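Local coordinates for protein putative endo-1,4-beta-xylanase (Bacteroides thetaiotaomicron VPI-5482, PDB 5MSX) that probably hydrolyses O-glycosidic bonds in plant pectin as a family 43 glycoside hydrolase, most likely an arabinofuranosidase, and binds calcium, at residues A37-I42 with F46-T51; L128-D133 with L144-N149; Q164-W169 with V232-P237. One frame throughout, in Å; residues are numbered along the deposited sequence.

Interaction 1: residues A37-I42 with F46-T51. With EDO (1,2-ethanediol), chain V.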
ATOM      1  N   ALA C  37       5.506  13.700 -23.107  1.00 16.58           N
ATOM      2  CA  ALA C  37       4.135  13.323 -22.764  1.00 16.00           C
ATOM      3  C   ALA C  37       4.023  11.912 -22.205  1.00 16.20           C
ATOM      4  O   ALA C  37       4.743  10.990 -22.629  1.00 17.01           O
ATOM      5  CB  ALA C  37       3.231  13.471 -23.974  1.00 15.81           C
ATOM      6  N   SER C  38       3.125  11.762 -21.234  1.00 16.56           N
ATOM      7  CA  SER C  38       2.769  10.488 -20.643  1.00 16.39           C
ATOM      8  C   SER C  38       1.303  10.357 -20.857  1.00 17.37           C
ATOM      9  O   SER C  38       0.538  11.122 -20.302  1.00 17.34           O
ATOM     10  CB  SER C  38       3.091  10.471 -19.144  1.00 17.07           C
ATOM     11  OG  SER C  38       4.493  10.463 -18.954  1.00 16.72           O
ATOM     12  N   ILE C  39       0.915   9.438 -21.736  1.00 17.88           N
ATOM     13  CA  ILE C  39      -0.456   9.289 -22.146  1.00 18.57           C
ATOM     14  C   ILE C  39      -0.945   7.902 -21.729  1.00 19.70           C
ATOM     15  O   ILE C  39      -0.213   6.911 -21.829  1.00 18.99           O
ATOM     16  CB  ILE C  39      -0.590   9.504 -23.650  1.00 19.48           C
ATOM     17  CG1 ILE C  39      -0.203  10.963 -24.022  1.00 18.99           C
ATOM     18  CG2 ILE C  39      -2.004   9.165 -24.119  1.00 19.79           C
ATOM     19  CD1 ILE C  39       0.195  11.118 -25.485  1.00 19.63           C
ATOM     20  N   GLN C  40      -2.176   7.839 -21.233  1.00 19.87           N
ATOM     21  CA  GLN C  40      -2.711   6.593 -20.678  1.00 20.05           C
ATOM     22  C   GLN C  40      -4.227   6.621 -20.650  1.00 19.80           C
ATOM     23  O   GLN C  40      -4.823   7.686 -20.593  1.00 19.88           O
ATOM     24  CB  GLN C  40      -2.131   6.353 -19.253  1.00 20.28           C
ATOM     25  CG  GLN C  40      -2.517   7.428 -18.264  1.00 21.28           C
ATOM     26  CD  GLN C  40      -1.826   7.343 -16.924  1.00 21.59           C
ATOM     27  OE1 GLN C  40      -1.227   8.322 -16.480  1.00 22.30           O
ATOM     28  NE2 GLN C  40      -1.921   6.186 -16.248  1.00 21.05           N
ATOM     29  N   GLU C  41      -4.846   5.454 -20.718  1.00 19.77           N
ATOM     30  CA  GLU C  41      -6.256   5.335 -20.464  1.00 23.24           C
ATOM     31  C   GLU C  41      -6.464   4.967 -19.008  1.00 24.68           C
ATOM     32  O   GLU C  41      -5.833   4.031 -18.529  1.00 23.35           O
ATOM     33  CB  GLU C  41      -6.875   4.272 -21.344  1.00 25.57           C
ATOM     34  CG  GLU C  41      -8.372   4.100 -21.169  1.00 26.77           C
ATOM     35  CD  GLU C  41      -8.978   3.107 -22.160  1.00 29.28           C
ATOM     36  OE1 GLU C  41      -8.220   2.439 -22.892  1.00 29.74           O
ATOM     37  OE2 GLU C  41     -10.228   3.007 -22.220  1.00 32.88           O
ATOM     38  N   ILE C  42      -7.327   5.714 -18.314  1.00 24.20           N
ATOM     39  CA  ILE C  42      -7.682   5.431 -16.937  1.00 24.26           C
ATOM     40  C   ILE C  42      -9.200   5.466 -16.825  1.00 24.70           C
ATOM     41  O   ILE C  42      -9.807   6.504 -17.072  1.00 24.77           O
ATOM     42  CB  ILE C  42      -7.126   6.466 -15.944  1.00 24.99           C
ATOM     43  CG1 ILE C  42      -5.621   6.644 -16.103  1.00 25.86           C
ATOM     44  CG2 ILE C  42      -7.443   6.053 -14.491  1.00 26.54           C
ATOM     45  CD1 ILE C  42      -5.064   7.758 -15.228  1.00 25.07           C
ATOM     46  N   PHE C  46      -8.921   8.932 -21.766  1.00 22.97           N
ATOM     47  CA  PHE C  46      -7.475   9.164 -21.993  1.00 22.45           C
ATOM     48  C   PHE C  46      -6.998  10.395 -21.249  1.00 21.80           C
ATOM     49  O   PHE C  46      -7.718  11.372 -21.157  1.00 21.82           O
ATOM     50  CB  PHE C  46      -7.135   9.270 -23.470  1.00 22.81           C
ATOM     51  CG  PHE C  46      -7.604   8.076 -24.289  1.00 24.09           C
ATOM     52  CD1 PHE C  46      -6.836   6.925 -24.366  1.00 24.00           C
ATOM     53  CD2 PHE C  46      -8.812   8.117 -24.982  1.00 24.00           C
ATOM     54  CE1 PHE C  46      -7.265   5.821 -25.102  1.00 25.13           C
ATOM     55  CE2 PHE C  46      -9.242   7.034 -25.739  1.00 24.63           C
ATOM     56  CZ  PHE C  46      -8.469   5.875 -25.809  1.00 24.63           C
ATOM     57  N   TYR C  47      -5.806  10.296 -20.665  1.00 20.06           N
ATOM     58  CA  TYR C  47      -5.161  11.369 -19.949  1.00 21.03           C
ATOM     59  C   TYR C  47      -3.791  11.615 -20.586  1.00 21.73           C
ATOM     60  O   TYR C  47      -3.114  10.646 -20.987  1.00 19.43           O
ATOM     61  CB  TYR C  47      -4.944  10.969 -18.500  1.00 22.32           C
ATOM     62  CG  TYR C  47      -6.207  10.877 -17.693  1.00 24.52           C
ATOM     63  CD1 TYR C  47      -7.079   9.799 -17.838  1.00 24.65           C
ATOM     64  CD2 TYR C  47      -6.547  11.889 -16.786  1.00 26.37           C
ATOM     65  CE1 TYR C  47      -8.241   9.722 -17.096  1.00 25.62           C
ATOM     66  CE2 TYR C  47      -7.698  11.807 -16.025  1.00 27.11           C
ATOM     67  CZ  TYR C  47      -8.543  10.735 -16.203  1.00 26.41           C
ATOM     68  OH  TYR C  47      -9.674  10.698 -15.456  1.00 26.40           O
ATOM     69  N   CYS C  48      -3.401  12.900 -20.678  1.00 21.46           N
ATOM     70  CA  CYS C  48      -2.090  13.320 -21.123  1.00 20.94           C
ATOM     71  C   CYS C  48      -1.471  14.280 -20.112  1.00 20.94           C
ATOM     72  O   CYS C  48      -1.905  15.428 -19.966  1.00 22.08           O
ATOM     73  CB  CYS C  48      -2.159  13.951 -22.518  1.00 22.25           C
ATOM     74  SG  CYS C  48      -0.543  14.525 -23.170  1.00 23.10           S
ATOM     75  N   TYR C  49      -0.468  13.773 -19.391  1.00 19.49           N
ATOM     76  CA  TYR C  49       0.366  14.544 -18.515  1.00 19.72           C
ATOM     77  C   TYR C  49       1.667  14.871 -19.268  1.00 20.62           C
ATOM     78  O   TYR C  49       2.368  13.970 -19.732  1.00 22.38           O
ATOM     79  CB  TYR C  49       0.729  13.699 -17.300  1.00 19.79           C
ATOM     80  CG  TYR C  49      -0.444  13.218 -16.451  1.00 19.99           C
ATOM     81  CD1 TYR C  49      -0.989  14.038 -15.444  1.00 20.39           C
ATOM     82  CD2 TYR C  49      -0.972  11.942 -16.600  1.00 19.11           C
ATOM     83  CE1 TYR C  49      -2.034  13.596 -14.637  1.00 19.38           C
ATOM     84  CE2 TYR C  49      -2.023  11.503 -15.800  1.00 19.22           C
ATOM     85  CZ  TYR C  49      -2.535  12.319 -14.811  1.00 19.34           C
ATOM     86  OH  TYR C  49      -3.576  11.877 -14.018  1.00 19.50           O
ATOM     87  N   ALA C  50       2.032  16.132 -19.331  1.00 20.55           N
ATOM     88  CA  ALA C  50       3.166  16.549 -20.150  1.00 20.33           C
ATOM     89  C   ALA C  50       3.838  17.781 -19.570  1.00 19.94           C
ATOM     90  O   ALA C  50       3.297  18.412 -18.650  1.00 20.32           O
ATOM     91  CB  ALA C  50       2.703  16.803 -21.584  1.00 19.87           C
ATOM     92  N   THR C  51       5.041  18.070 -20.068  1.00 19.00           N
ATOM     93  CA  THR C  51       5.652  19.378 -19.900  1.00 20.18           C
ATOM     94  C   THR C  51       4.876  20.385 -20.778  1.00 21.12           C
ATOM     95  O   THR C  51       4.681  20.145 -21.984  1.00 19.12           O
ATOM     96  CB  THR C  51       7.112  19.360 -20.368  1.00 20.15           C
ATOM     97  OG1 THR C  51       7.832  18.315 -19.717  1.00 19.25           O
ATOM     98  CG2 THR C  51       7.803  20.735 -20.153  1.00 19.90           C
TER
HETATM   99  C1  EDO V 504      -0.796   2.396 -20.511  1.00 33.81           C
HETATM  100  O1  EDO V 504      -0.705   1.651 -21.741  1.00 33.89           O
HETATM  101  C2  EDO V 504      -2.238   2.635 -20.119  1.00 32.98           C
HETATM  102  O2  EDO V 504      -3.049   2.942 -21.261  1.00 31.42           O

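Interaction 2: residues L128-D133 with L144-N149. With EDO (1,2-ethanediol), chain Y; EDO (1,2-ethanediol), chain Q.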
ATOM      1  N   LEU C 128       2.776  16.423  -2.492  1.00 28.71           N
ATOM      2  CA  LEU C 128       3.995  15.664  -2.196  1.00 31.08           C
ATOM      3  C   LEU C 128       3.646  14.518  -1.227  1.00 33.38           C
ATOM      4  O   LEU C 128       2.846  14.698  -0.307  1.00 26.66           O
ATOM      5  CB  LEU C 128       5.082  16.545  -1.616  1.00 32.77           C
ATOM      6  CG  LEU C 128       5.816  17.462  -2.592  1.00 34.06           C
ATOM      7  CD1 LEU C 128       6.905  18.226  -1.868  1.00 34.09           C
ATOM      8  CD2 LEU C 128       6.419  16.652  -3.729  1.00 34.49           C
ATOM      9  N   ALA C 129       4.197  13.339  -1.503  1.00 35.53           N
ATOM     10  CA  ALA C 129       3.879  12.119  -0.763  1.00 37.63           C
ATOM     11  C   ALA C 129       4.676  12.008   0.533  1.00 39.44           C
ATOM     12  O   ALA C 129       4.236  11.344   1.464  1.00 37.56           O
ATOM     13  CB  ALA C 129       4.122  10.907  -1.633  1.00 36.71           C
ATOM     14  N   ARG C 130       5.851  12.639   0.549  1.00 39.69           N
ATOM     15  CA  ARG C 130       6.724  12.761   1.706  1.00 42.98           C
ATOM     16  C   ARG C 130       6.906  14.229   2.055  1.00 40.27           C
ATOM     17  O   ARG C 130       6.908  15.075   1.162  1.00 38.82           O
ATOM     18  CB  ARG C 130       8.118  12.220   1.383  1.00 46.07           C
ATOM     19  CG  ARG C 130       8.179  10.725   1.340  1.00 46.47           C
ATOM     20  CD  ARG C 130       9.559  10.186   1.663  1.00 46.40           C
ATOM     21  NE  ARG C 130      10.182   9.648   0.471  1.00 44.51           N
ATOM     22  CZ  ARG C 130      11.002  10.302  -0.337  1.00 46.17           C
ATOM     23  NH1 ARG C 130      11.353  11.566  -0.100  1.00 47.80           N
ATOM     24  NH2 ARG C 130      11.485   9.668  -1.399  1.00 44.67           N
ATOM     25  N   GLY C 131       7.068  14.519   3.353  1.00 38.19           N
ATOM     26  CA  GLY C 131       7.475  15.854   3.823  1.00 34.97           C
ATOM     27  C   GLY C 131       6.335  16.837   3.726  1.00 36.24           C
ATOM     28  O   GLY C 131       5.195  16.442   3.461  1.00 37.71           O
ATOM     29  N   LYS C 132       6.634  18.122   3.937  1.00 37.19           N
ATOM     30  CA  LYS C 132       5.628  19.177   3.786  1.00 38.44           C
ATOM     31  C   LYS C 132       5.334  19.407   2.298  1.00 37.47           C
ATOM     32  O   LYS C 132       6.259  19.405   1.466  1.00 38.76           O
ATOM     33  CB  LYS C 132       6.103  20.473   4.448  1.00 38.85           C
ATOM     34  N   ASP C 133       4.055  19.587   1.967  1.00 35.85           N
ATOM     35  CA  ASP C 133       3.651  19.915   0.595  1.00 36.39           C
ATOM     36  C   ASP C 133       4.068  21.337   0.106  1.00 34.72           C
ATOM     37  O   ASP C 133       3.227  22.203  -0.104  1.00 35.11           O
ATOM     38  CB  ASP C 133       2.134  19.719   0.401  1.00 34.64           C
ATOM     39  CG  ASP C 133       1.735  19.690  -1.085  1.00 36.51           C
ATOM     40  OD1 ASP C 133       2.570  19.293  -1.937  1.00 38.11           O
ATOM     41  OD2 ASP C 133       0.602  20.070  -1.414  1.00 38.14           O
ATOM     42  N   LEU C 144      12.500  12.235  -4.561  1.00 31.06           N
ATOM     43  CA  LEU C 144      12.409  10.798  -4.757  1.00 28.37           C
ATOM     44  C   LEU C 144      13.720  10.112  -4.432  1.00 28.23           C
ATOM     45  O   LEU C 144      13.734   9.094  -3.733  1.00 27.58           O
ATOM     46  CB  LEU C 144      11.994  10.476  -6.199  1.00 29.82           C
ATOM     47  CG  LEU C 144      11.764   8.996  -6.539  1.00 29.19           C
ATOM     48  CD1 LEU C 144      10.559   8.457  -5.776  1.00 29.43           C
ATOM     49  CD2 LEU C 144      11.599   8.794  -8.049  1.00 30.61           C
ATOM     50  N   LEU C 145      14.826  10.618  -4.950  1.00 26.39           N
ATOM     51  CA  LEU C 145      16.117  10.047  -4.574  1.00 29.06           C
ATOM     52  C   LEU C 145      16.547  10.666  -3.238  1.00 31.74           C
ATOM     53  O   LEU C 145      16.128  11.760  -2.894  1.00 32.34           O
ATOM     54  CB  LEU C 145      17.157  10.287  -5.642  1.00 28.94           C
ATOM     55  CG  LEU C 145      16.839   9.715  -7.028  1.00 30.57           C
ATOM     56  CD1 LEU C 145      17.928  10.102  -8.017  1.00 29.17           C
ATOM     57  CD2 LEU C 145      16.689   8.203  -6.953  1.00 29.75           C
ATOM     58  N   GLN C 146      17.359   9.940  -2.483  1.00 35.93           N
ATOM     59  CA  GLN C 146      17.765  10.347  -1.131  1.00 40.27           C
ATOM     60  C   GLN C 146      19.265  10.214  -0.892  1.00 39.95           C
ATOM     61  O   GLN C 146      19.714  10.351   0.228  1.00 46.17           O
ATOM     62  CB  GLN C 146      16.956   9.529  -0.096  1.00 41.71           C
ATOM     63  CG  GLN C 146      15.499   9.971   0.045  1.00 40.73           C
ATOM     64  CD  GLN C 146      15.375  11.374   0.627  1.00 44.22           C
ATOM     65  OE1 GLN C 146      16.207  11.785   1.437  1.00 46.90           O
ATOM     66  NE2 GLN C 146      14.351  12.121   0.207  1.00 42.71           N
ATOM     67  N   SER C 147      20.049   9.990  -1.943  1.00 42.69           N
ATOM     68  CA  SER C 147      21.493  10.064  -1.833  1.00 43.57           C
ATOM     69  C   SER C 147      21.888  11.530  -1.606  1.00 45.09           C
ATOM     70  O   SER C 147      21.084  12.428  -1.803  1.00 44.65           O
ATOM     71  CB  SER C 147      22.161   9.472  -3.078  1.00 44.25           C
ATOM     72  OG  SER C 147      21.535   9.912  -4.285  1.00 44.74           O
ATOM     73  N   LYS C 148      23.119  11.742  -1.149  1.00 49.24           N
ATOM     74  CA  LYS C 148      23.681  13.075  -0.882  1.00 49.54           C
ATOM     75  C   LYS C 148      23.405  14.028  -2.056  1.00 46.96           C
ATOM     76  O   LYS C 148      22.861  15.116  -1.865  1.00 48.51           O
ATOM     77  CB  LYS C 148      25.187  12.932  -0.629  1.00 55.17           C
ATOM     78  CG  LYS C 148      25.960  14.209  -0.320  1.00 61.43           C
ATOM     79  CD  LYS C 148      27.412  13.883   0.048  1.00 65.86           C
ATOM     80  CE  LYS C 148      28.350  15.076  -0.111  1.00 67.49           C
ATOM     81  NZ  LYS C 148      27.893  16.263   0.665  1.00 70.93           N
ATOM     82  N   ASN C 149      23.755  13.593  -3.266  1.00 43.96           N
ATOM     83  CA  ASN C 149      23.290  14.233  -4.518  1.00 39.07           C
ATOM     84  C   ASN C 149      22.055  13.469  -5.064  1.00 33.26           C
ATOM     85  O   ASN C 149      22.219  12.394  -5.593  1.00 31.47           O
ATOM     86  CB  ASN C 149      24.417  14.227  -5.570  1.00 38.23           C
ATOM     87  CG  ASN C 149      23.957  14.767  -6.919  1.00 38.54           C
ATOM     88  OD1 ASN C 149      22.944  15.445  -7.004  1.00 36.77           O
ATOM     89  ND2 ASN C 149      24.691  14.446  -7.979  1.00 38.11           N
TER
HETATM   90  C1  EDO Y 507      17.840   4.951  -2.979  1.00 42.01           C
HETATM   91  O1  EDO Y 507      18.587   5.503  -4.068  1.00 41.92           O
HETATM   92  C2  EDO Y 507      17.145   6.032  -2.140  1.00 44.89           C
HETATM   93  O2  EDO Y 507      17.251   7.317  -2.773  1.00 40.66           O
HETATM   94  C1  EDO Q 509       7.965  12.324   5.948  1.00 55.54           C
HETATM   95  O1  EDO Q 509       6.642  12.317   5.388  1.00 51.14           O
HETATM   96  C2  EDO Q 509       7.988  13.204   7.196  1.00 54.56           C
HETATM   97  O2  EDO Q 509       7.679  14.581   6.921  1.00 54.11           O

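Interaction 3: residues Q164-W169 with V232-P237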
ATOM      1  N   GLN C 164       6.045  -6.276  -7.925  1.00 22.50           N
ATOM      2  CA  GLN C 164       7.283  -5.555  -7.706  1.00 22.25           C
ATOM      3  C   GLN C 164       7.265  -4.290  -8.583  1.00 20.77           C
ATOM      4  O   GLN C 164       7.094  -4.367  -9.800  1.00 19.19           O
ATOM      5  CB  GLN C 164       8.502  -6.408  -8.057  1.00 22.20           C
ATOM      6  CG  GLN C 164       9.815  -5.667  -7.892  1.00 22.98           C
ATOM      7  CD  GLN C 164      10.081  -5.322  -6.452  1.00 24.16           C
ATOM      8  OE1 GLN C 164      10.200  -6.221  -5.634  1.00 27.01           O
ATOM      9  NE2 GLN C 164      10.136  -4.025  -6.122  1.00 25.57           N
ATOM     10  N   ALA C 165       7.426  -3.147  -7.937  1.00 20.15           N
ATOM     11  CA  ALA C 165       7.509  -1.864  -8.622  1.00 20.28           C
ATOM     12  C   ALA C 165       8.972  -1.460  -8.860  1.00 20.75           C
ATOM     13  O   ALA C 165       9.860  -1.825  -8.089  1.00 19.71           O
ATOM     14  CB  ALA C 165       6.757  -0.797  -7.844  1.00 20.31           C
ATOM     15  N   TYR C 166       9.193  -0.702  -9.946  1.00 20.83           N
ATOM     16  CA  TYR C 166      10.502  -0.214 -10.392  1.00 19.69           C
ATOM     17  C   TYR C 166      10.386   1.228 -10.850  1.00 18.75           C
ATOM     18  O   TYR C 166       9.371   1.634 -11.428  1.00 19.15           O
ATOM     19  CB  TYR C 166      11.056  -1.033 -11.575  1.00 19.22           C
ATOM     20  CG  TYR C 166      11.237  -2.500 -11.327  1.00 19.11           C
ATOM     21  CD1 TYR C 166      10.189  -3.382 -11.485  1.00 20.03           C
ATOM     22  CD2 TYR C 166      12.468  -3.009 -10.946  1.00 20.47           C
ATOM     23  CE1 TYR C 166      10.351  -4.742 -11.228  1.00 21.09           C
ATOM     24  CE2 TYR C 166      12.653  -4.355 -10.706  1.00 20.80           C
ATOM     25  CZ  TYR C 166      11.589  -5.222 -10.839  1.00 21.86           C
ATOM     26  OH  TYR C 166      11.788  -6.559 -10.624  1.00 21.70           O
ATOM     27  N   VAL C 167      11.439   1.997 -10.602  1.00 18.47           N
ATOM     28  CA  VAL C 167      11.553   3.351 -11.118  1.00 17.92           C
ATOM     29  C   VAL C 167      12.745   3.390 -12.083  1.00 17.69           C
ATOM     30  O   VAL C 167      13.829   2.940 -11.751  1.00 17.95           O
ATOM     31  CB  VAL C 167      11.620   4.423 -10.000  1.00 19.48           C
ATOM     32  CG1 VAL C 167      12.785   4.210  -9.023  1.00 19.25           C
ATOM     33  CG2 VAL C 167      11.637   5.813 -10.634  1.00 20.55           C
ATOM     34  N   PHE C 168      12.487   3.853 -13.303  1.00 16.83           N
ATOM     35  CA  PHE C 168      13.489   4.097 -14.333  1.00 16.03           C
ATOM     36  C   PHE C 168      13.689   5.606 -14.476  1.00 15.39           C
ATOM     37  O   PHE C 168      12.737   6.348 -14.445  1.00 14.56           O
ATOM     38  CB  PHE C 168      12.978   3.567 -15.680  1.00 16.19           C
ATOM     39  CG  PHE C 168      12.897   2.081 -15.766  1.00 15.46           C
ATOM     40  CD1 PHE C 168      11.752   1.413 -15.363  1.00 15.06           C
ATOM     41  CD2 PHE C 168      13.966   1.344 -16.261  1.00 15.25           C
ATOM     42  CE1 PHE C 168      11.670   0.031 -15.447  1.00 14.68           C
ATOM     43  CE2 PHE C 168      13.898  -0.055 -16.351  1.00 14.44           C
ATOM     44  CZ  PHE C 168      12.744  -0.700 -15.948  1.00 14.78           C
ATOM     45  N   TRP C 169      14.915   6.070 -14.620  1.00 15.26           N
ATOM     46  CA  TRP C 169      15.117   7.498 -14.845  1.00 16.37           C
ATOM     47  C   TRP C 169      16.265   7.763 -15.808  1.00 15.59           C
ATOM     48  O   TRP C 169      16.809   6.836 -16.357  1.00 16.12           O
ATOM     49  CB  TRP C 169      15.182   8.303 -13.514  1.00 17.49           C
ATOM     50  CG  TRP C 169      16.367   8.118 -12.615  1.00 19.09           C
ATOM     51  CD1 TRP C 169      17.470   8.966 -12.505  1.00 21.19           C
ATOM     52  CD2 TRP C 169      16.556   7.086 -11.626  1.00 20.05           C
ATOM     53  NE1 TRP C 169      18.328   8.491 -11.528  1.00 22.66           N
ATOM     54  CE2 TRP C 169      17.793   7.350 -10.971  1.00 21.41           C
ATOM     55  CE3 TRP C 169      15.828   5.949 -11.260  1.00 20.28           C
ATOM     56  CZ2 TRP C 169      18.310   6.509  -9.968  1.00 21.12           C
ATOM     57  CZ3 TRP C 169      16.337   5.113 -10.256  1.00 21.29           C
ATOM     58  CH2 TRP C 169      17.573   5.406  -9.618  1.00 22.27           C
ATOM     59  N   VAL C 232      14.228 -11.722 -19.100  1.00 27.14           N
ATOM     60  CA  VAL C 232      14.570 -12.160 -17.755  1.00 27.63           C
ATOM     61  C   VAL C 232      13.869 -11.296 -16.725  1.00 27.73           C
ATOM     62  O   VAL C 232      13.044 -11.788 -15.988  1.00 27.81           O
ATOM     63  CB  VAL C 232      16.105 -12.139 -17.509  1.00 28.43           C
ATOM     64  CG1 VAL C 232      16.433 -12.523 -16.068  1.00 28.47           C
ATOM     65  CG2 VAL C 232      16.804 -13.082 -18.472  1.00 30.44           C
ATOM     66  N   SER C 233      14.208 -10.010 -16.660  1.00 26.00           N
ATOM     67  CA  SER C 233      13.619  -9.126 -15.653  1.00 24.58           C
ATOM     68  C   SER C 233      13.677  -7.674 -16.118  1.00 22.26           C
ATOM     69  O   SER C 233      14.403  -7.356 -17.064  1.00 21.12           O
ATOM     70  CB  SER C 233      14.365  -9.277 -14.301  1.00 24.88           C
ATOM     71  OG  SER C 233      15.582  -8.548 -14.296  1.00 25.42           O
ATOM     72  N   PRO C 234      12.934  -6.777 -15.434  1.00 21.17           N
ATOM     73  CA  PRO C 234      13.063  -5.320 -15.700  1.00 20.51           C
ATOM     74  C   PRO C 234      14.464  -4.742 -15.440  1.00 21.95           C
ATOM     75  O   PRO C 234      14.773  -3.683 -15.952  1.00 24.84           O
ATOM     76  CB  PRO C 234      12.033  -4.693 -14.762  1.00 19.60           C
ATOM     77  CG  PRO C 234      11.069  -5.798 -14.454  1.00 20.64           C
ATOM     78  CD  PRO C 234      11.885  -7.065 -14.448  1.00 20.38           C
ATOM     79  N   MET C 235      15.313  -5.420 -14.666  1.00 23.93           N
ATOM     80  CA  MET C 235      16.692  -4.987 -14.502  1.00 25.45           C
ATOM     81  C   MET C 235      17.649  -5.816 -15.339  1.00 26.25           C
ATOM     82  O   MET C 235      18.827  -5.790 -15.095  1.00 29.45           O
ATOM     83  CB  MET C 235      17.068  -4.960 -13.011  1.00 27.51           C
ATOM     84  CG  MET C 235      16.257  -3.917 -12.286  1.00 29.33           C
ATOM     85  SD  MET C 235      16.392  -3.901 -10.496  1.00 33.91           S
ATOM     86  CE  MET C 235      18.027  -3.250 -10.288  1.00 37.84           C
ATOM     87  N   GLY C 236      17.156  -6.544 -16.333  1.00 26.34           N
ATOM     88  CA  GLY C 236      18.020  -7.239 -17.283  1.00 27.40           C
ATOM     89  C   GLY C 236      18.277  -8.692 -16.935  1.00 27.62           C
ATOM     90  O   GLY C 236      17.599  -9.233 -16.065  1.00 27.87           O
ATOM     91  N   PRO C 237      19.216  -9.344 -17.614  1.00 28.18           N
ATOM     92  CA  PRO C 237      20.052  -8.755 -18.689  1.00 30.15           C
ATOM     93  C   PRO C 237      19.282  -8.445 -19.988  1.00 29.11           C
ATOM     94  O   PRO C 237      18.274  -9.075 -20.279  1.00 28.08           O
ATOM     95  CB  PRO C 237      21.118  -9.841 -18.941  1.00 29.93           C
ATOM     96  CG  PRO C 237      20.523 -11.088 -18.375  1.00 30.41           C
ATOM     97  CD  PRO C 237      19.756 -10.637 -17.173  1.00 29.43           C
TER

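Interaction 1: residues A37-I42 with F46-T51
I42 crosses the Y47 ring at about a right angle near the turn end of an antiparallel hairpin. Y47 CB lies 3.9 Å from Q40 O, the carbonyl that also takes Y47 N in a 2.8 Å bond. The ring's CG has I42 CD1 over it on one face, 4.2 Å from the Y47 centroid; CD1 and CE1 run past I42 CB, which comes to 3.6 Å from Y47 CE1, and CE1 also meets I42 O. The OH hydrogen-bonds E123 OE1. Cut back to alanine, this position would probably leave I42 without the ring face it packs on and E123 without its hydroxyl partner. Further along this side, Q40 has CG between its backbone N and carbonyl carbon (chi1 62°), and its extended chain carries OE1 to the Y49 ring edge, 3.3 Å from Y49 CE2; that oxygen accepts a hydrogen bond from A97 N. On the other face I39 CG1 meets C48 SG at 3.7 Å. S38–Y49 and Q40–Y47 are hydrogen-bonded pairs. The hairpin lies in the family 43 catalytic domain, where T51 OG1 bonds D36, the predicted proton acceptor; V67 and K69 of strand 67-70 touch Y47, strand 103-106 meets I42 and Y49, and I34 touches C48 and A50.

Interaction 2: residues L128-D133 with L144-N149
R130 reaches across to L144 and Q146 with its guanidinium, and little else joins these two loop segments. Its CG stands anti to the carbonyl carbon, and the chain then bends at chi3 (-109°), carrying the flat group to the backbone carbonyl of L144. NH2 meets L144 O at 3.3 Å; the oxygen lies at the guanidinium edge, near its plane, but the N-H angle of 128° makes this a weak bond. The same NH2 is also bonded to I182 O, and NH1 to T143 O, so backbone carbonyls from two parts of the chain hold the group in place. Q146 comes from the opposite direction. Bent at chi2 (-66°), it brings NE2 to 3.1 Å from R130 NH1, with amide and guanidinium planes nearly perpendicular. Both nitrogens are donors and form no bond to each other; they are drawn to a common acceptor, T143 O, and NE2 has P141 O as well. G268 of the second subunit packs on both R130 and Q146, placing the pair at a subunit contact. The arrangement is an arginine side chain tying irregular loop together by donating to main-chain carbonyls, here within the long connection from strand 127-128 to strand 156-159 of the family 43 catalytic domain.

Interaction 3: residues Q164-W169 with V232-P237
With CG anti to the carbonyl carbon in both residues (chi1 -59° in Y166, -65° in M235), the tyrosine ring leaves its strand toward P234 while the methionine chain runs out to the rim of that ring. P234 turns its CB-CG-CD edge to one face: its CB is 3.8 Å from the Y166 centroid and only 6° off the ring normal, a CH-pi contact, and its CG comes to 3.5 Å from Y166 CE1. The sulfur takes a different side. M235 SD lies in the ring plane beside the edge, 3.8 Å from Y166 CE2, which makes a Met-aromatic contact. P234 and M235 are the two central residues of a type I beta turn from S233 to G236, closed by G236 N to S233 O at 3.0 Å and braced by S233 OG bonded to G236 O. This turn belongs to the loop between strands 224-230 and 245-247, so the contact packs one four-stranded antiparallel sheet against the loop of the next, as neighbouring blades meet in the five-bladed beta-propeller of family 43. F168 comes in beside Y166 with its edge to the turn, F168 CZ 3.6 Å from P234 O; its ring is also stacked on that of F204. F158 of the adjoining strand 156-159 touches both Y166 and P234.

In the fold
From the N terminus, interaction 1 comes first and closes the shortest loop, a hairpin with three residues between its segments. Interaction 2 follows within the connection from strand 127-128 to strand 156-159, and interaction 3 spans the longest gap, joining strand 165-169 to a loop 62 residues further on. The three run in series along the chain; none nests in or crosses another. Interaction 1 lies apart near the middle of the chain, its centre about 24 Å and about 22 Å from those of interactions 2 and 3. Those two touch: L145 CD2 packs on W169 CZ2 at 3.8 Å and L144 on V167, so the loop of interaction 2 leans on the strand that interaction 3 ties to a loop of the following sheet.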